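Local coordinates for protein putative transcriptional regulator (Streptomyces coelicolor, PDB 2ZB9) that probably acts as a TetR-family transcriptional regulator, binding regulatory DNA through a helix-turn-helix domain, at residues E39-R51 with L60-L72. Residues are numbered along the deposited sequence; the frame is centred on the assembly and turned at random.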
# COMPACT_ATOMS: atom_id res chain seq x y z
N GLU A 39 4.48 7.04 -22.81
CA GLU A 39 3.28 7.87 -22.93
C GLU A 39 2.22 7.73 -21.84
O GLU A 39 1.30 8.55 -21.77
CB GLU A 39 2.65 7.65 -24.31
CG GLU A 39 3.51 8.20 -25.44
CD GLU A 39 2.88 8.02 -26.81
OE1 GLU A 39 1.68 8.30 -26.95
OE2 GLU A 39 3.61 7.62 -27.74
N GLY A 40 2.33 6.71 -21.00
CA GLY A 40 1.34 6.54 -19.95
C GLY A 40 0.16 5.65 -20.31
O GLY A 40 -0.10 5.37 -21.48
N THR A 41 -0.57 5.23 -19.29
CA THR A 41 -1.72 4.35 -19.47
C THR A 41 -2.88 4.92 -20.27
O THR A 41 -3.52 4.19 -21.05
CB THR A 41 -2.26 3.90 -18.10
OG1 THR A 41 -1.19 3.36 -17.33
CG2 THR A 41 -3.34 2.83 -18.28
N ALA A 42 -3.18 6.20 -20.09
CA ALA A 42 -4.29 6.82 -20.80
C ALA A 42 -4.07 6.77 -22.32
O ALA A 42 -5.02 6.69 -23.09
CB ALA A 42 -4.47 8.28 -20.33
N GLN A 43 -2.80 6.81 -22.73
CA GLN A 43 -2.43 6.77 -24.14
C GLN A 43 -2.47 5.38 -24.75
O GLN A 43 -2.50 5.24 -25.98
CB GLN A 43 -1.03 7.36 -24.32
CG GLN A 43 -0.96 8.88 -24.16
CD GLN A 43 -1.66 9.61 -25.29
OE1 GLN A 43 -2.85 9.92 -25.21
NE2 GLN A 43 -0.92 9.88 -26.36
N LEU A 44 -2.47 4.35 -23.91
CA LEU A 44 -2.49 2.98 -24.40
C LEU A 44 -3.85 2.57 -24.96
O LEU A 44 -4.87 2.67 -24.28
CB LEU A 44 -2.09 2.02 -23.28
CG LEU A 44 -1.99 0.54 -23.66
CD1 LEU A 44 -0.87 0.34 -24.67
CD2 LEU A 44 -1.73 -0.30 -22.40
N THR A 45 -3.85 2.12 -26.21
CA THR A 45 -5.08 1.66 -26.86
C THR A 45 -4.78 0.42 -27.69
O THR A 45 -3.65 0.23 -28.16
CB THR A 45 -5.68 2.72 -27.82
OG1 THR A 45 -4.80 2.90 -28.93
CG2 THR A 45 -5.88 4.06 -27.12
N PHE A 46 -5.79 -0.42 -27.88
CA PHE A 46 -5.63 -1.63 -28.69
C PHE A 46 -5.31 -1.23 -30.13
O PHE A 46 -4.48 -1.87 -30.79
CB PHE A 46 -6.91 -2.46 -28.63
CG PHE A 46 -7.04 -3.28 -27.37
CD1 PHE A 46 -6.56 -4.59 -27.33
CD2 PHE A 46 -7.63 -2.74 -26.23
CE1 PHE A 46 -6.67 -5.35 -26.16
CE2 PHE A 46 -7.74 -3.50 -25.06
CZ PHE A 46 -7.26 -4.81 -25.03
N GLU A 47 -5.96 -0.17 -30.61
CA GLU A 47 -5.75 0.32 -31.97
C GLU A 47 -4.31 0.80 -32.17
O GLU A 47 -3.72 0.62 -33.23
CB GLU A 47 -6.70 1.49 -32.26
CG GLU A 47 -7.82 1.17 -33.26
CD GLU A 47 -9.21 1.23 -32.64
OE1 GLU A 47 -10.20 1.17 -33.40
OE2 GLU A 47 -9.31 1.32 -31.39
N ARG A 48 -3.76 1.41 -31.13
CA ARG A 48 -2.40 1.92 -31.16
C ARG A 48 -1.40 0.76 -31.15
O ARG A 48 -0.42 0.75 -31.90
CB ARG A 48 -2.19 2.83 -29.95
CG ARG A 48 -0.84 3.51 -29.87
CD ARG A 48 -0.75 4.75 -30.74
NE ARG A 48 0.56 5.38 -30.60
CZ ARG A 48 0.89 6.23 -29.63
NH1 ARG A 48 0.01 6.58 -28.71
NH2 ARG A 48 2.13 6.71 -29.58
N VAL A 49 -1.64 -0.22 -30.29
CA VAL A 49 -0.76 -1.39 -30.20
C VAL A 49 -0.80 -2.19 -31.50
O VAL A 49 0.23 -2.66 -31.99
CB VAL A 49 -1.19 -2.31 -29.03
CG1 VAL A 49 -0.40 -3.62 -29.08
CG2 VAL A 49 -0.95 -1.60 -27.70
N ALA A 50 -2.00 -2.36 -32.05
CA ALA A 50 -2.15 -3.11 -33.29
C ALA A 50 -1.38 -2.44 -34.43
O ALA A 50 -0.73 -3.11 -35.22
CB ALA A 50 -3.62 -3.24 -33.65
N ARG A 51 -1.46 -1.11 -34.50
CA ARG A 51 -0.77 -0.37 -35.56
C ARG A 51 0.74 -0.46 -35.41
O ARG A 51 1.45 -0.70 -36.38
CB ARG A 51 -1.19 1.11 -35.54
CG ARG A 51 -0.55 1.94 -36.66
CD ARG A 51 -1.11 3.36 -36.71
NE ARG A 51 -0.79 4.13 -35.52
CZ ARG A 51 0.43 4.56 -35.21
NH1 ARG A 51 1.46 4.30 -36.01
NH2 ARG A 51 0.63 5.25 -34.09
N LEU A 60 -5.29 -9.35 -30.61
CA LEU A 60 -5.05 -8.62 -29.37
C LEU A 60 -6.18 -8.86 -28.37
O LEU A 60 -5.94 -9.20 -27.21
CB LEU A 60 -4.93 -7.12 -29.66
CG LEU A 60 -3.54 -6.50 -29.86
CD1 LEU A 60 -2.58 -7.46 -30.54
CD2 LEU A 60 -3.70 -5.22 -30.66
N TYR A 61 -7.42 -8.69 -28.83
CA TYR A 61 -8.59 -8.90 -27.98
C TYR A 61 -8.62 -10.30 -27.38
O TYR A 61 -9.06 -10.49 -26.25
CB TYR A 61 -9.86 -8.63 -28.78
CG TYR A 61 -10.12 -7.17 -29.09
CD1 TYR A 61 -10.84 -6.79 -30.22
CD2 TYR A 61 -9.65 -6.17 -28.24
CE1 TYR A 61 -11.09 -5.44 -30.50
CE2 TYR A 61 -9.89 -4.82 -28.51
CZ TYR A 61 -10.61 -4.46 -29.64
OH TYR A 61 -10.85 -3.13 -29.92
N LYS A 62 -8.15 -11.29 -28.13
CA LYS A 62 -8.13 -12.67 -27.66
C LYS A 62 -7.18 -12.87 -26.48
O LYS A 62 -7.50 -13.60 -25.53
CB LYS A 62 -7.70 -13.63 -28.78
CG LYS A 62 -8.63 -13.69 -29.98
CD LYS A 62 -8.08 -14.71 -30.97
CE LYS A 62 -8.88 -14.76 -32.26
NZ LYS A 62 -8.25 -15.73 -33.20
N TRP A 63 -6.01 -12.25 -26.56
CA TRP A 63 -5.01 -12.39 -25.50
C TRP A 63 -5.23 -11.46 -24.31
O TRP A 63 -4.88 -11.80 -23.18
CB TRP A 63 -3.61 -12.16 -26.07
CG TRP A 63 -3.17 -13.20 -27.04
CD1 TRP A 63 -3.53 -14.52 -27.04
CD2 TRP A 63 -2.22 -13.03 -28.10
NE1 TRP A 63 -2.86 -15.18 -28.04
CE2 TRP A 63 -2.05 -14.30 -28.70
CE3 TRP A 63 -1.50 -11.94 -28.59
CZ2 TRP A 63 -1.18 -14.50 -29.78
CZ3 TRP A 63 -0.64 -12.14 -29.67
CH2 TRP A 63 -0.48 -13.41 -30.25
N TRP A 64 -5.80 -10.29 -24.56
CA TRP A 64 -6.06 -9.33 -23.49
C TRP A 64 -7.49 -8.83 -23.59
O TRP A 64 -7.79 -7.94 -24.39
CB TRP A 64 -5.07 -8.17 -23.56
CG TRP A 64 -3.65 -8.63 -23.44
CD1 TRP A 64 -3.01 -9.02 -22.30
CD2 TRP A 64 -2.73 -8.85 -24.51
NE1 TRP A 64 -1.75 -9.47 -22.59
CE2 TRP A 64 -1.55 -9.38 -23.94
CE3 TRP A 64 -2.78 -8.65 -25.90
CZ2 TRP A 64 -0.43 -9.72 -24.71
CZ3 TRP A 64 -1.67 -8.99 -26.66
CH2 TRP A 64 -0.51 -9.52 -26.07
N PRO A 65 -8.38 -9.38 -22.76
CA PRO A 65 -9.80 -9.03 -22.72
C PRO A 65 -10.10 -7.58 -22.37
O PRO A 65 -11.23 -7.12 -22.55
CB PRO A 65 -10.36 -10.01 -21.69
CG PRO A 65 -9.21 -10.15 -20.73
CD PRO A 65 -8.05 -10.33 -21.68
N SER A 66 -9.11 -6.85 -21.88
CA SER A 66 -9.36 -5.46 -21.53
C SER A 66 -8.11 -4.60 -21.57
O SER A 66 -6.99 -5.10 -21.58
CB SER A 66 -9.98 -5.36 -20.14
OG SER A 66 -9.01 -5.63 -19.14
N LYS A 67 -8.33 -3.29 -21.58
CA LYS A 67 -7.25 -2.32 -21.58
C LYS A 67 -6.41 -2.53 -20.31
O LYS A 67 -5.18 -2.45 -20.35
CB LYS A 67 -7.87 -0.92 -21.61
CG LYS A 67 -7.00 0.21 -21.10
CD LYS A 67 -5.82 0.49 -22.00
CE LYS A 67 -5.11 1.75 -21.53
NZ LYS A 67 -6.00 2.94 -21.61
N GLY A 68 -7.09 -2.81 -19.20
CA GLY A 68 -6.40 -3.04 -17.94
C GLY A 68 -5.44 -4.20 -18.02
O GLY A 68 -4.29 -4.09 -17.61
N ALA A 69 -5.92 -5.33 -18.55
CA ALA A 69 -5.08 -6.52 -18.69
C ALA A 69 -3.92 -6.26 -19.64
O ALA A 69 -2.81 -6.76 -19.43
CB ALA A 69 -5.92 -7.69 -19.20
N LEU A 70 -4.18 -5.48 -20.69
CA LEU A 70 -3.15 -5.16 -21.67
C LEU A 70 -2.03 -4.37 -21.01
O LEU A 70 -0.85 -4.70 -21.14
CB LEU A 70 -3.74 -4.35 -22.82
CG LEU A 70 -2.77 -4.00 -23.96
CD1 LEU A 70 -2.33 -5.27 -24.67
CD2 LEU A 70 -3.45 -3.06 -24.94
N ALA A 71 -2.39 -3.32 -20.28
CA ALA A 71 -1.41 -2.49 -19.60
C ALA A 71 -0.62 -3.26 -18.55
O ALA A 71 0.61 -3.19 -18.53
CB ALA A 71 -2.09 -1.29 -18.97
N LEU A 72 -1.32 -4.00 -17.69
CA LEU A 72 -0.66 -4.77 -16.62
C LEU A 72 0.31 -5.82 -17.13
O LEU A 72 1.42 -5.96 -16.60
CB LEU A 72 -1.69 -5.46 -15.71
CG LEU A 72 -2.34 -4.77 -14.50
CD1 LEU A 72 -1.29 -4.00 -13.71
CD2 LEU A 72 -3.45 -3.86 -14.94
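Lys67 reaches across to the 39-51 segment and its NZ donates two weak hydrogen bonds to backbone carbonyls, one to Thr41 O at 2.8 Å and one to Leu44 O at 2.9 Å. Bends at chi2 (69°) and chi4 (-62°) curl the long chain onto the loop before helix 46-53; lysine suits this place because its long flexible chain brings an ammonium to two carbonyls, while its CE packs 3.5 Å from Leu44 CB. Within 39-51, Arg48 of helix 46-53 meets Glu39 end-on, NH1 to OE1 and NH2 to OE2, a salt bridge that spans the loop and ties this helix back to the end of helix 20-39. Ser66 caps helix 67-83 by accepting from Ala69 N.

Phe46 fills the centre of the packing as a knob among Leu60, Tyr61, Lys67 and Leu70. Its two faces are used differently. Leu70 CD2 sits 4.0 Å from the ring centroid, almost on the normal, in a CH-pi contact; over the opposite face comes Tyr61 CE2, near the rim, with the ring planes inclined at 52°. Around the edge, Leu60 CB of helix 57-63, Trp64 O just after it and Lys67 N at the start of helix 67-83 complete the socket, which a broad, flat ring fits well. Branched Leu60 sends CD2 against Ala50 CB at 3.6 Å, where a small residue leaves room for it. Leu44 CD2 rests on Ala71 CB at 3.6 Å, and Val49 turns CG2 to Leu70 CD2, while Val28 of helix 20-39 also touches Val49.

Together these contacts join both helices of the predicted helix-turn-helix, 46-53 and 57-63, to the start of helix 67-83, as in the compact DNA-binding domain of TetR-family regulators.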